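Local coordinates for protein choline kinase (PDB 3MES) that probably phosphorylates choline, and perhaps ethanolamine, with ATP as phosphate donor, and is held here with ADP and magnesium, at residues Ile73-Ile78 with Gln85-Ser90; Arg104-Ile109 with Arg147-Ile152; Lys194-Phe199 with Glu243-Glu248; Pro258-Val263 with Ile291-Ala296. All blocks are in the same frame, centred on the assembly; numbering follows the deposited sequence.

Contact 1 of 4, residues Ile73-Ile78 with Gln85-Ser90; sequences IEVKQI and QLFVVS. With ADP (adenosine-5'-diphosphate), chain I.
The ring of Phe87 fills the hollow between Val75 and Gln77 on the facing strand. Gln77 CB presses on Phe87 CE1 at 3.3 Å, and Val75 CG1 meets Phe87 CD1 at 3.7 Å. With its CG beside the backbone N (chi1 -56°), Phe87 leans toward strand 73-78 and lies against the extended Gln77 chain, from CB to the amide, whose plane is turned 41° from the ring. Val75 and Val89 stand side by side further along the same face, and beyond them Ile73 CG2 fits against Val89 CG1 at 3.6 Å.

On the other face the bump is Ile78. Its CG1 stands between backbone N and carbonyl carbon (chi1 61°) and rides against Leu86 CB at 3.6 Å, while Ile78 CG2 touches Val88 CG2. Past these, Ile78 CD1 and Leu86 CD1 reach the nucleotide, the latter 3.4 Å from ADP O5'. Antiparallel backbone bonds pair Glu74 with Ser90 and Lys76 with Val88 and so join the two strands of a beta hairpin. Where they part, a water takes an N-H from Gln77 NE2 at 2.6 Å and from Leu86 N, and gives a proton to Ile78 O at 2.7 Å.

The turn of this hairpin, much as the glycine-rich loop of protein kinases does, offers backbone N-H groups to ADP at Leu82, Thr83 and Asn84. Strand 73-78 is an outermost strand of the five-stranded sheet, and strand 85-91 bonds on to strand 104-109. Helix 51-61 packs on the Val75 face, with its Ile55 touching both Ile73 and Val75.

Contact 2 of 4, residues Arg104-Ile109 with Arg147-Ile152; sequences RILFRI and RIEEFI. With ADP (adenosine-5'-diphosphate), chain I.
Glu149 OE2 is gripped by two arginines from opposite faces of its carboxylate: Arg108 NE across the contact at 3.0 Å, and Arg147 NE in its own strand at 2.6 Å. Arg147 NH2 adds a weak bond. The shared anion probably offsets the closeness of the two cations, with Arg108 CD over the centre of the Arg147 guanidinium. Bent at chi3 (-66°), Arg108 turns its remaining nitrogens to the nucleotide: NH2 meets ADP O2A at 2.7 Å in a nearly straight bond, and NH1 reaches O2B. Glu149 would thus help to fix the rotation of the arginine that binds the diphosphate.

The adenine is held at the far end of the pair. ADP N6 gives to Glu150 O at 3.1 Å and Ile152 N gives to ADP N1 at 2.8 Å, the hinge pattern of protein kinases. One face of the Phe151 ring takes the C2 corner of the base, offset toward the rim, with Phe151 CE1 3.4 Å from ADP C2, while Arg104 NE approaches the ring from across the contact. Leu106 CG closes on the base at N7.

Backbone bonds join Leu106 with Glu149 and Arg108 with Arg147. Strand 104-109 is the middle of the five-stranded sheet, strand 146-150 pairs in turn with strand 139-143, and helix 51-61 packs on Phe107.

Contact 3 of 4, residues Lys194-Phe199 with Glu243-Glu248; sequences KEPILF and EKFSME
Two phenylalanine rings meet obliquely here, in the helical lobe of the kinase fold: Phe199, in the first turn of helix 198-214, and Phe245, just ahead of the N-cap of helix 247-254. Their planes stand 60° apart with centroids 5.9 Å from each other. One face of Phe199 is taken up by Leu198 of its own helix, whose CG sits over the ring centre, 3.7 Å above the plane. Phe199 CE2 meets Phe245 CB at 3.9 Å.

Phe245 carries the contact. Its CG lies anti to the backbone N (chi1 168°), which sends the ring across to segment 194-199, between Phe199 and Pro196. The proline comes at it from the opposite direction, so that CE1 and CZ of Phe245 meet CG and CD of Pro196. There are no hydrogen bonds between the two segments, and the joint is apolar packing where two loops lead into helices 198-214 and 247-254, away from the nucleotide.

Met247 and Glu195 approach each other at one end of the patch, but their modelled overlap is too close to be relied on; the carboxylate of Glu195 has its salt bridge with Lys200. The loop before helix 247-254 is held by its own bonds: Phe245 N binds Glu236 OE1, and Ser246 OG caps Arg249 N. Glu236 and Ile239 of helix 235-239 also touch Phe199, while Leu262 touches Pro196. On the proline side of the Phe245 ring, Pro196 CG comes within 3.2 Å of Phe245 CE1, a tight approach.

Contact 4 of 4, residues Pro258-Val263 with Ile291-Ala296; sequences PAFSLV and INFAGA
Phe260 points the edge of its ring at the face of Phe293, a T-shaped pair with planes at 82° and centroids 5.8 Å apart. It lies in the helical lobe, beside a short two-stranded antiparallel sheet whose strand 290-293 runs directly into helix 294-303. Leu262 lies alongside Phe293 on the same face of this small sheet, with Leu262 CD2 3.8 Å from Phe293 CE1. On the opposite face Val263 CG1 packs on Ala294 CB.

Backbone bonds set these side chains in place. Val263 and Asn292 exchange a pair of them, with Val263 N to Asn292 O at 3.0 Å. Where the strand turns into helix, segment 258-263 follows it: Ser261 O accepts from Ala294 N at 2.9 Å, and Ala259 O accepts from Gly295 N, also at 2.9 Å and on a lone pair. Two N-H groups of the helix's first turn are thus satisfied from across the contact, and the glycine allows the Ala259 carbonyl close in.

Further out, Phe363 meets the Phe260 ring, Met356 covers Ala259, and Tyr337 touches both Val263 and Ala294. Asn292 sends ND2 to Asn267 OD1, while its own OD1 accepts Phe293 N at 2.6 Å from above the amide plane.

Contacts 1 and 2 lie in one sheet, sharing the neighbouring strands 85-91 and 104-109, and contacts 3 and 4 form one packed patch on the other side of the chain's centre. In the first pair, Phe87 O lies 2.8 Å from Phe107 N and Val88 CG1 packs on Phe151 CE1; both contacts touch ADP, contact 1 along the sugar and phosphate side, contact 2 at adenine and diphosphate. In the second, centres about 10 Å apart, Leu198 CD2 reaches Phe293 CD2 at 3.7 Å. Between the pairs, nearest atoms stay about 17 Å or more apart, consistent with the two lobes of a kinase. Contact 4 lies deeper, the Asn292 side chain about 13 Å from the decamethonium ion.

Contact 1 of 4, residues Ile73-Ile78 with Gln85-Ser90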
# COMPACT_ATOMS: atom_id res chain seq x y z
N ILE B 73 8.22 29.94 14.07
CA ILE B 73 8.12 28.62 14.67
C ILE B 73 6.99 28.57 15.69
O ILE B 73 6.89 29.44 16.55
CB ILE B 73 9.43 28.22 15.36
CG1 ILE B 73 10.61 28.38 14.40
CG2 ILE B 73 9.35 26.80 15.89
CD1 ILE B 73 11.96 28.13 15.04
N GLU B 74 6.14 27.55 15.60
CA GLU B 74 5.07 27.39 16.57
C GLU B 74 5.17 26.06 17.29
O GLU B 74 5.22 25.00 16.67
CB GLU B 74 3.70 27.51 15.90
CG GLU B 74 3.22 26.23 15.24
CD GLU B 74 1.73 26.03 15.37
OE1 GLU B 74 1.07 26.85 16.04
OE2 GLU B 74 1.21 25.03 14.82
N VAL B 75 5.20 26.12 18.62
CA VAL B 75 5.18 24.92 19.45
C VAL B 75 3.76 24.71 19.98
O VAL B 75 3.21 25.57 20.66
CB VAL B 75 6.13 25.05 20.65
CG1 VAL B 75 5.91 23.90 21.62
CG2 VAL B 75 7.57 25.09 20.18
N LYS B 76 3.18 23.56 19.67
CA LYS B 76 1.84 23.26 20.14
C LYS B 76 1.78 21.87 20.77
O LYS B 76 1.96 20.86 20.09
CB LYS B 76 0.82 23.40 19.00
CG LYS B 76 0.12 22.12 18.61
CD LYS B 76 -1.10 21.88 19.50
CE LYS B 76 -1.82 20.59 19.13
NZ LYS B 76 -2.57 20.71 17.85
N GLN B 77 1.55 21.83 22.08
CA GLN B 77 1.51 20.57 22.80
C GLN B 77 0.24 19.78 22.52
O GLN B 77 -0.86 20.32 22.55
CB GLN B 77 1.66 20.81 24.31
CG GLN B 77 1.61 19.54 25.14
CD GLN B 77 2.05 19.76 26.57
OE1 GLN B 77 2.11 20.89 27.04
NE2 GLN B 77 2.36 18.67 27.26
N ILE B 78 0.41 18.49 22.24
CA ILE B 78 -0.72 17.59 22.06
C ILE B 78 -0.82 16.67 23.27
O ILE B 78 0.20 16.29 23.84
CB ILE B 78 -0.58 16.75 20.78
CG1 ILE B 78 0.67 15.88 20.84
CG2 ILE B 78 -0.54 17.64 19.55
CD1 ILE B 78 0.88 15.01 19.62
N GLN B 85 5.48 14.01 27.29
CA GLN B 85 5.06 15.33 26.83
C GLN B 85 5.37 15.46 25.35
O GLN B 85 6.54 15.47 24.95
CB GLN B 85 5.76 16.43 27.62
CG GLN B 85 5.59 16.32 29.13
CD GLN B 85 6.26 17.47 29.86
OE1 GLN B 85 5.98 18.64 29.59
NE2 GLN B 85 7.14 17.14 30.80
N LEU B 86 4.33 15.57 24.53
CA LEU B 86 4.51 15.63 23.09
C LEU B 86 4.19 17.02 22.55
O LEU B 86 3.24 17.67 22.99
CB LEU B 86 3.65 14.58 22.39
CG LEU B 86 3.85 13.13 22.83
CD1 LEU B 86 3.02 12.18 21.96
CD2 LEU B 86 5.32 12.74 22.81
N PHE B 87 5.00 17.48 21.60
CA PHE B 87 4.78 18.77 20.97
C PHE B 87 4.95 18.64 19.47
O PHE B 87 5.88 17.98 19.00
CB PHE B 87 5.76 19.81 21.51
CG PHE B 87 5.74 19.96 23.00
CD1 PHE B 87 4.91 20.90 23.60
CD2 PHE B 87 6.55 19.19 23.81
CE1 PHE B 87 4.89 21.05 24.98
CE2 PHE B 87 6.54 19.33 25.18
CZ PHE B 87 5.70 20.26 25.77
N VAL B 88 4.07 19.28 18.72
CA VAL B 88 4.26 19.40 17.29
C VAL B 88 4.87 20.77 17.01
O VAL B 88 4.25 21.80 17.26
CB VAL B 88 2.95 19.24 16.50
CG1 VAL B 88 3.24 19.17 15.02
CG2 VAL B 88 2.22 17.99 16.96
N VAL B 89 6.10 20.77 16.51
CA VAL B 89 6.80 22.01 16.22
C VAL B 89 6.85 22.25 14.72
O VAL B 89 7.53 21.53 13.99
CB VAL B 89 8.24 21.99 16.78
CG1 VAL B 89 8.90 23.34 16.58
CG2 VAL B 89 8.22 21.61 18.25
N SER B 90 6.13 23.27 14.26
CA SER B 90 6.01 23.54 12.83
C SER B 90 6.64 24.87 12.44
O SER B 90 6.79 25.77 13.26
CB SER B 90 4.54 23.52 12.41
OG SER B 90 3.90 22.34 12.83
PB ADP I . 2.81 8.10 24.87
O1B ADP I . 2.62 9.13 25.95
O2B ADP I . 4.25 7.71 24.61
O3B ADP I . 1.85 6.93 24.96
PA ADP I . 2.26 8.18 22.09
O1A ADP I . 1.42 6.93 22.20
O2A ADP I . 3.64 8.13 21.47
O3A ADP I . 2.38 8.88 23.54
O5' ADP I . 1.40 9.29 21.32
C5' ADP I . 1.51 9.45 19.91
C4' ADP I . 0.25 10.14 19.43
O4' ADP I . 0.57 11.48 19.06
C3' ADP I . -0.29 9.44 18.19
O3' ADP I . -1.63 9.00 18.42
C2' ADP I . -0.26 10.49 17.10
O2' ADP I . -1.58 10.99 16.89
C1' ADP I . 0.65 11.58 17.64
N9 ADP I . 2.05 11.31 17.24
C8 ADP I . 2.98 10.71 18.00
N7 ADP I . 4.17 10.61 17.35
C5 ADP I . 3.99 11.15 16.13
C6 ADP I . 4.84 11.37 14.93
N6 ADP I . 6.13 10.98 14.91
N1 ADP I . 4.27 11.98 13.86
C2 ADP I . 2.98 12.37 13.87
N3 ADP I . 2.15 12.20 14.92
C4 ADP I . 2.59 11.61 16.06
O HOH W 1 3.01 22.94 15.54
O HOH W 2 1.85 16.50 25.92

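Contact 2 of 4, residues Arg104-Ile109 with Arg147-Ile152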
# COMPACT_ATOMS: atom_id res chain seq x y z
N ARG B 104 7.82 20.20 9.81
CA ARG B 104 7.19 19.86 11.08
C ARG B 104 7.97 18.73 11.75
O ARG B 104 8.46 17.83 11.07
CB ARG B 104 5.73 19.44 10.87
CG ARG B 104 4.84 20.54 10.32
CD ARG B 104 3.55 20.00 9.72
NE ARG B 104 2.61 19.52 10.73
CZ ARG B 104 1.77 20.31 11.40
NH1 ARG B 104 1.76 21.62 11.17
NH2 ARG B 104 0.95 19.80 12.30
N ILE B 105 8.08 18.78 13.07
CA ILE B 105 8.72 17.71 13.81
C ILE B 105 7.93 17.36 15.06
O ILE B 105 7.03 18.10 15.47
CB ILE B 105 10.18 18.05 14.20
CG1 ILE B 105 10.23 19.18 15.24
CG2 ILE B 105 11.01 18.39 12.97
CD1 ILE B 105 9.90 18.72 16.65
N LEU B 106 8.25 16.22 15.65
CA LEU B 106 7.60 15.76 16.87
C LEU B 106 8.59 15.82 18.02
O LEU B 106 9.59 15.10 18.03
CB LEU B 106 7.08 14.33 16.68
CG LEU B 106 6.19 13.70 17.76
CD1 LEU B 106 7.00 13.34 19.00
CD2 LEU B 106 5.03 14.62 18.11
N PHE B 107 8.34 16.70 18.98
CA PHE B 107 9.24 16.87 20.12
C PHE B 107 8.76 16.04 21.30
O PHE B 107 7.71 16.31 21.87
CB PHE B 107 9.32 18.35 20.52
CG PHE B 107 10.54 18.69 21.33
CD1 PHE B 107 11.64 19.29 20.73
CD2 PHE B 107 10.59 18.42 22.68
CE1 PHE B 107 12.76 19.61 21.46
CE2 PHE B 107 11.72 18.74 23.43
CZ PHE B 107 12.80 19.33 22.81
N ARG B 108 9.54 15.02 21.66
CA ARG B 108 9.15 14.09 22.70
C ARG B 108 10.00 14.24 23.96
O ARG B 108 11.22 14.08 23.92
CB ARG B 108 9.22 12.65 22.18
CG ARG B 108 8.91 11.59 23.23
CD ARG B 108 9.09 10.19 22.66
NE ARG B 108 8.12 9.89 21.61
CZ ARG B 108 6.90 9.40 21.83
NH1 ARG B 108 6.50 9.16 23.08
NH2 ARG B 108 6.09 9.15 20.82
N ILE B 109 9.34 14.53 25.08
CA ILE B 109 10.02 14.58 26.37
C ILE B 109 9.57 13.42 27.24
O ILE B 109 8.38 13.26 27.52
CB ILE B 109 9.76 15.92 27.09
CG1 ILE B 109 10.17 17.09 26.20
CG2 ILE B 109 10.51 15.96 28.42
CD1 ILE B 109 10.12 18.43 26.90
N ARG B 147 13.76 13.41 22.65
CA ARG B 147 14.24 13.25 21.28
C ARG B 147 13.41 14.05 20.29
O ARG B 147 12.26 14.41 20.57
CB ARG B 147 14.28 11.78 20.88
CG ARG B 147 12.92 11.08 20.85
CD ARG B 147 13.07 9.65 20.35
NE ARG B 147 11.79 8.99 20.10
CZ ARG B 147 11.33 7.96 20.80
NH1 ARG B 147 12.05 7.46 21.79
NH2 ARG B 147 10.16 7.42 20.50
N ILE B 148 14.00 14.35 19.14
CA ILE B 148 13.30 15.03 18.05
C ILE B 148 13.02 14.02 16.94
O ILE B 148 13.95 13.44 16.37
CB ILE B 148 14.13 16.19 17.48
CG1 ILE B 148 14.46 17.21 18.58
CG2 ILE B 148 13.39 16.87 16.34
CD1 ILE B 148 15.32 18.36 18.10
N GLU B 149 11.75 13.81 16.64
CA GLU B 149 11.35 12.85 15.62
C GLU B 149 10.80 13.53 14.38
O GLU B 149 10.31 14.67 14.43
CB GLU B 149 10.27 11.91 16.16
CG GLU B 149 10.65 11.14 17.40
CD GLU B 149 9.51 10.26 17.88
OE1 GLU B 149 8.55 10.08 17.10
OE2 GLU B 149 9.58 9.75 19.01
N GLU B 150 10.86 12.82 13.26
CA GLU B 150 10.16 13.21 12.06
C GLU B 150 8.66 13.21 12.34
O GLU B 150 8.13 12.25 12.92
CB GLU B 150 10.47 12.23 10.94
CG GLU B 150 9.48 12.23 9.80
CD GLU B 150 9.73 11.11 8.81
OE1 GLU B 150 10.40 10.12 9.18
OE2 GLU B 150 9.25 11.22 7.66
N PHE B 151 7.97 14.28 11.97
CA PHE B 151 6.53 14.33 12.15
C PHE B 151 5.82 13.64 10.99
O PHE B 151 5.83 14.12 9.86
CB PHE B 151 6.03 15.77 12.29
CG PHE B 151 4.54 15.86 12.51
CD1 PHE B 151 4.00 15.72 13.78
CD2 PHE B 151 3.68 16.07 11.44
CE1 PHE B 151 2.64 15.80 13.98
CE2 PHE B 151 2.32 16.16 11.64
CZ PHE B 151 1.79 16.02 12.91
N ILE B 152 5.20 12.50 11.29
CA ILE B 152 4.40 11.78 10.31
C ILE B 152 3.05 12.47 10.15
O ILE B 152 2.16 12.31 10.98
CB ILE B 152 4.15 10.32 10.76
CG1 ILE B 152 5.48 9.63 11.07
CG2 ILE B 152 3.34 9.56 9.71
CD1 ILE B 152 6.54 9.79 10.00
PB ADP I . 2.81 8.10 24.87
O1B ADP I . 2.62 9.13 25.95
O2B ADP I . 4.25 7.71 24.61
O3B ADP I . 1.85 6.93 24.96
PA ADP I . 2.26 8.18 22.09
O1A ADP I . 1.42 6.93 22.20
O2A ADP I . 3.64 8.13 21.47
O3A ADP I . 2.38 8.88 23.54
O5' ADP I . 1.40 9.29 21.32
C5' ADP I . 1.51 9.45 19.91
C4' ADP I . 0.25 10.14 19.43
O4' ADP I . 0.57 11.48 19.06
C3' ADP I . -0.29 9.44 18.19
O3' ADP I . -1.63 9.00 18.42
C2' ADP I . -0.26 10.49 17.10
O2' ADP I . -1.58 10.99 16.89
C1' ADP I . 0.65 11.58 17.64
N9 ADP I . 2.05 11.31 17.24
C8 ADP I . 2.98 10.71 18.00
N7 ADP I . 4.17 10.61 17.35
C5 ADP I . 3.99 11.15 16.13
C6 ADP I . 4.84 11.37 14.93
N6 ADP I . 6.13 10.98 14.91
N1 ADP I . 4.27 11.98 13.86
C2 ADP I . 2.98 12.37 13.87
N3 ADP I . 2.15 12.20 14.92
C4 ADP I . 2.59 11.61 16.06

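Contact 3 of 4, residues Lys194-Phe199 with Glu243-Glu248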
# COMPACT_ATOMS: atom_id res chain seq x y z
N LYS B 194 14.88 -13.33 21.88
CA LYS B 194 14.43 -14.15 20.76
C LYS B 194 13.19 -14.97 21.11
O LYS B 194 12.65 -15.69 20.26
CB LYS B 194 15.56 -15.07 20.29
CG LYS B 194 16.76 -14.34 19.70
CD LYS B 194 17.83 -15.31 19.24
CE LYS B 194 18.92 -14.60 18.44
NZ LYS B 194 19.69 -13.63 19.26
N GLU B 195 12.73 -14.86 22.35
CA GLU B 195 11.53 -15.58 22.79
C GLU B 195 10.29 -14.70 22.69
O GLU B 195 10.36 -13.49 22.92
CB GLU B 195 11.69 -16.08 24.22
CG GLU B 195 12.75 -17.16 24.39
CD GLU B 195 12.73 -17.79 25.77
OE1 GLU B 195 12.17 -17.18 26.71
OE2 GLU B 195 13.28 -18.90 25.92
N PRO B 196 9.14 -15.31 22.36
CA PRO B 196 7.88 -14.58 22.27
C PRO B 196 7.55 -13.94 23.62
O PRO B 196 7.94 -14.46 24.66
CB PRO B 196 6.86 -15.67 21.93
CG PRO B 196 7.50 -16.95 22.37
CD PRO B 196 8.96 -16.76 22.14
N ILE B 197 6.82 -12.84 23.59
CA ILE B 197 6.55 -12.07 24.80
C ILE B 197 5.15 -12.30 25.35
O ILE B 197 4.84 -11.91 26.47
CB ILE B 197 6.75 -10.57 24.55
CG1 ILE B 197 6.87 -9.81 25.87
CG2 ILE B 197 5.62 -10.02 23.68
CD1 ILE B 197 7.28 -8.37 25.70
N LEU B 198 4.30 -12.96 24.56
CA LEU B 198 2.88 -13.04 24.86
C LEU B 198 2.57 -13.54 26.28
O LEU B 198 1.70 -12.99 26.95
CB LEU B 198 2.13 -13.88 23.82
CG LEU B 198 2.37 -15.39 23.76
CD1 LEU B 198 1.30 -16.04 22.89
CD2 LEU B 198 3.76 -15.72 23.25
N PHE B 199 3.27 -14.58 26.72
CA PHE B 199 3.03 -15.14 28.05
C PHE B 199 3.70 -14.32 29.15
O PHE B 199 3.05 -13.95 30.13
CB PHE B 199 3.49 -16.59 28.11
CG PHE B 199 2.80 -17.48 27.11
CD1 PHE B 199 1.43 -17.66 27.16
CD2 PHE B 199 3.52 -18.12 26.12
CE1 PHE B 199 0.79 -18.47 26.24
CE2 PHE B 199 2.89 -18.93 25.20
CZ PHE B 199 1.52 -19.11 25.26
N GLU B 243 0.11 -28.46 25.33
CA GLU B 243 1.47 -28.46 25.85
C GLU B 243 1.83 -27.08 26.38
O GLU B 243 1.33 -26.07 25.89
CB GLU B 243 2.44 -28.87 24.74
CG GLU B 243 3.88 -29.05 25.17
CD GLU B 243 4.65 -29.93 24.21
OE1 GLU B 243 4.02 -30.81 23.58
OE2 GLU B 243 5.88 -29.75 24.08
N LYS B 244 2.69 -27.04 27.40
CA LYS B 244 3.17 -25.77 27.91
C LYS B 244 4.20 -25.19 26.95
O LYS B 244 4.70 -25.90 26.07
CB LYS B 244 3.77 -25.93 29.31
CG LYS B 244 2.82 -26.55 30.32
CD LYS B 244 3.08 -26.06 31.73
CE LYS B 244 2.80 -24.57 31.84
NZ LYS B 244 1.41 -24.23 31.41
N PHE B 245 4.51 -23.91 27.10
CA PHE B 245 5.43 -23.27 26.16
C PHE B 245 6.88 -23.68 26.33
O PHE B 245 7.42 -23.69 27.44
CB PHE B 245 5.33 -21.74 26.24
CG PHE B 245 6.45 -21.05 25.51
CD1 PHE B 245 6.26 -20.57 24.22
CD2 PHE B 245 7.69 -20.90 26.10
CE1 PHE B 245 7.29 -19.94 23.55
CE2 PHE B 245 8.73 -20.27 25.43
CZ PHE B 245 8.53 -19.79 24.15
N SER B 246 7.51 -24.01 25.21
CA SER B 246 8.95 -24.18 25.13
C SER B 246 9.37 -23.69 23.76
O SER B 246 8.55 -23.59 22.85
CB SER B 246 9.33 -25.65 25.32
OG SER B 246 8.83 -26.45 24.27
N MET B 247 10.65 -23.37 23.60
CA MET B 247 11.15 -22.95 22.30
C MET B 247 11.08 -24.15 21.37
O MET B 247 11.06 -24.01 20.15
CB MET B 247 12.59 -22.45 22.41
CG MET B 247 12.93 -21.37 21.40
SD MET B 247 11.81 -19.97 21.54
CE MET B 247 11.83 -19.70 23.31
N GLU B 248 11.04 -25.33 21.97
CA GLU B 248 10.91 -26.58 21.25
C GLU B 248 9.51 -26.69 20.67
O GLU B 248 9.33 -26.82 19.46
CB GLU B 248 11.17 -27.74 22.22
CG GLU B 248 11.63 -29.04 21.57
CD GLU B 248 12.21 -30.00 22.58
OE1 GLU B 248 13.03 -29.56 23.43
OE2 GLU B 248 11.86 -31.20 22.54

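Contact 4 of 4, residues Pro258-Val263 with Ile291-Ala296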
# COMPACT_ATOMS: atom_id res chain seq x y z
N PRO B 258 2.60 -20.71 9.74
CA PRO B 258 3.36 -19.49 10.02
C PRO B 258 2.67 -18.63 11.08
O PRO B 258 3.19 -17.58 11.45
CB PRO B 258 3.37 -18.77 8.67
CG PRO B 258 3.17 -19.86 7.66
CD PRO B 258 2.24 -20.83 8.32
N ALA B 259 1.53 -19.09 11.58
CA ALA B 259 0.87 -18.41 12.69
C ALA B 259 1.74 -18.49 13.93
O ALA B 259 1.74 -17.58 14.77
CB ALA B 259 -0.49 -19.04 12.96
N PHE B 260 2.50 -19.58 14.05
CA PHE B 260 3.37 -19.78 15.20
C PHE B 260 4.81 -19.42 14.86
O PHE B 260 5.75 -19.81 15.54
CB PHE B 260 3.25 -21.22 15.71
CG PHE B 260 1.85 -21.59 16.15
CD1 PHE B 260 1.40 -21.27 17.42
CD2 PHE B 260 0.99 -22.24 15.28
CE1 PHE B 260 0.12 -21.61 17.82
CE2 PHE B 260 -0.29 -22.58 15.68
CZ PHE B 260 -0.72 -22.26 16.95
N SER B 261 4.96 -18.67 13.78
CA SER B 261 6.25 -18.17 13.37
C SER B 261 6.71 -17.10 14.37
O SER B 261 5.89 -16.36 14.92
CB SER B 261 6.16 -17.58 11.97
OG SER B 261 7.44 -17.22 11.48
N LEU B 262 8.01 -17.03 14.60
CA LEU B 262 8.56 -16.03 15.51
C LEU B 262 9.00 -14.79 14.75
O LEU B 262 9.92 -14.84 13.94
CB LEU B 262 9.72 -16.61 16.32
CG LEU B 262 9.30 -17.67 17.33
CD1 LEU B 262 10.48 -18.12 18.18
CD2 LEU B 262 8.17 -17.14 18.20
N VAL B 263 8.32 -13.68 15.01
CA VAL B 263 8.56 -12.45 14.26
C VAL B 263 8.68 -11.26 15.21
O VAL B 263 8.31 -11.35 16.38
CB VAL B 263 7.40 -12.18 13.29
CG1 VAL B 263 7.09 -13.43 12.48
CG2 VAL B 263 6.17 -11.73 14.06
N ILE B 291 9.67 -9.48 19.98
CA ILE B 291 9.46 -10.76 19.32
C ILE B 291 8.19 -11.41 19.87
O ILE B 291 7.89 -11.30 21.06
CB ILE B 291 10.64 -11.72 19.51
CG1 ILE B 291 11.91 -11.13 18.90
CG2 ILE B 291 10.33 -13.08 18.88
CD1 ILE B 291 11.86 -11.01 17.39
N ASN B 292 7.45 -12.09 19.00
CA ASN B 292 6.19 -12.70 19.39
C ASN B 292 5.65 -13.56 18.25
O ASN B 292 6.12 -13.46 17.11
CB ASN B 292 5.18 -11.61 19.75
CG ASN B 292 3.95 -12.15 20.47
OD1 ASN B 292 3.88 -13.34 20.79
ND2 ASN B 292 2.98 -11.28 20.72
N PHE B 293 4.68 -14.41 18.55
CA PHE B 293 4.04 -15.22 17.53
C PHE B 293 3.34 -14.31 16.52
O PHE B 293 2.56 -13.44 16.89
CB PHE B 293 3.03 -16.20 18.15
CG PHE B 293 3.66 -17.38 18.82
CD1 PHE B 293 4.55 -18.20 18.13
CD2 PHE B 293 3.36 -17.70 20.13
CE1 PHE B 293 5.13 -19.29 18.75
CE2 PHE B 293 3.93 -18.80 20.75
CZ PHE B 293 4.82 -19.60 20.06
N ALA B 294 3.62 -14.52 15.23
CA ALA B 294 3.00 -13.73 14.18
C ALA B 294 1.49 -13.65 14.36
O ALA B 294 0.89 -12.59 14.19
CB ALA B 294 3.34 -14.30 12.81
N GLY B 295 0.88 -14.78 14.72
CA GLY B 295 -0.57 -14.85 14.91
C GLY B 295 -1.07 -13.95 16.02
O GLY B 295 -2.19 -13.43 15.96
N ALA B 296 -0.25 -13.75 17.04
CA ALA B 296 -0.61 -12.86 18.13
C ALA B 296 -0.82 -11.44 17.61
O ALA B 296 -1.84 -10.81 17.90
CB ALA B 296 0.47 -12.88 19.21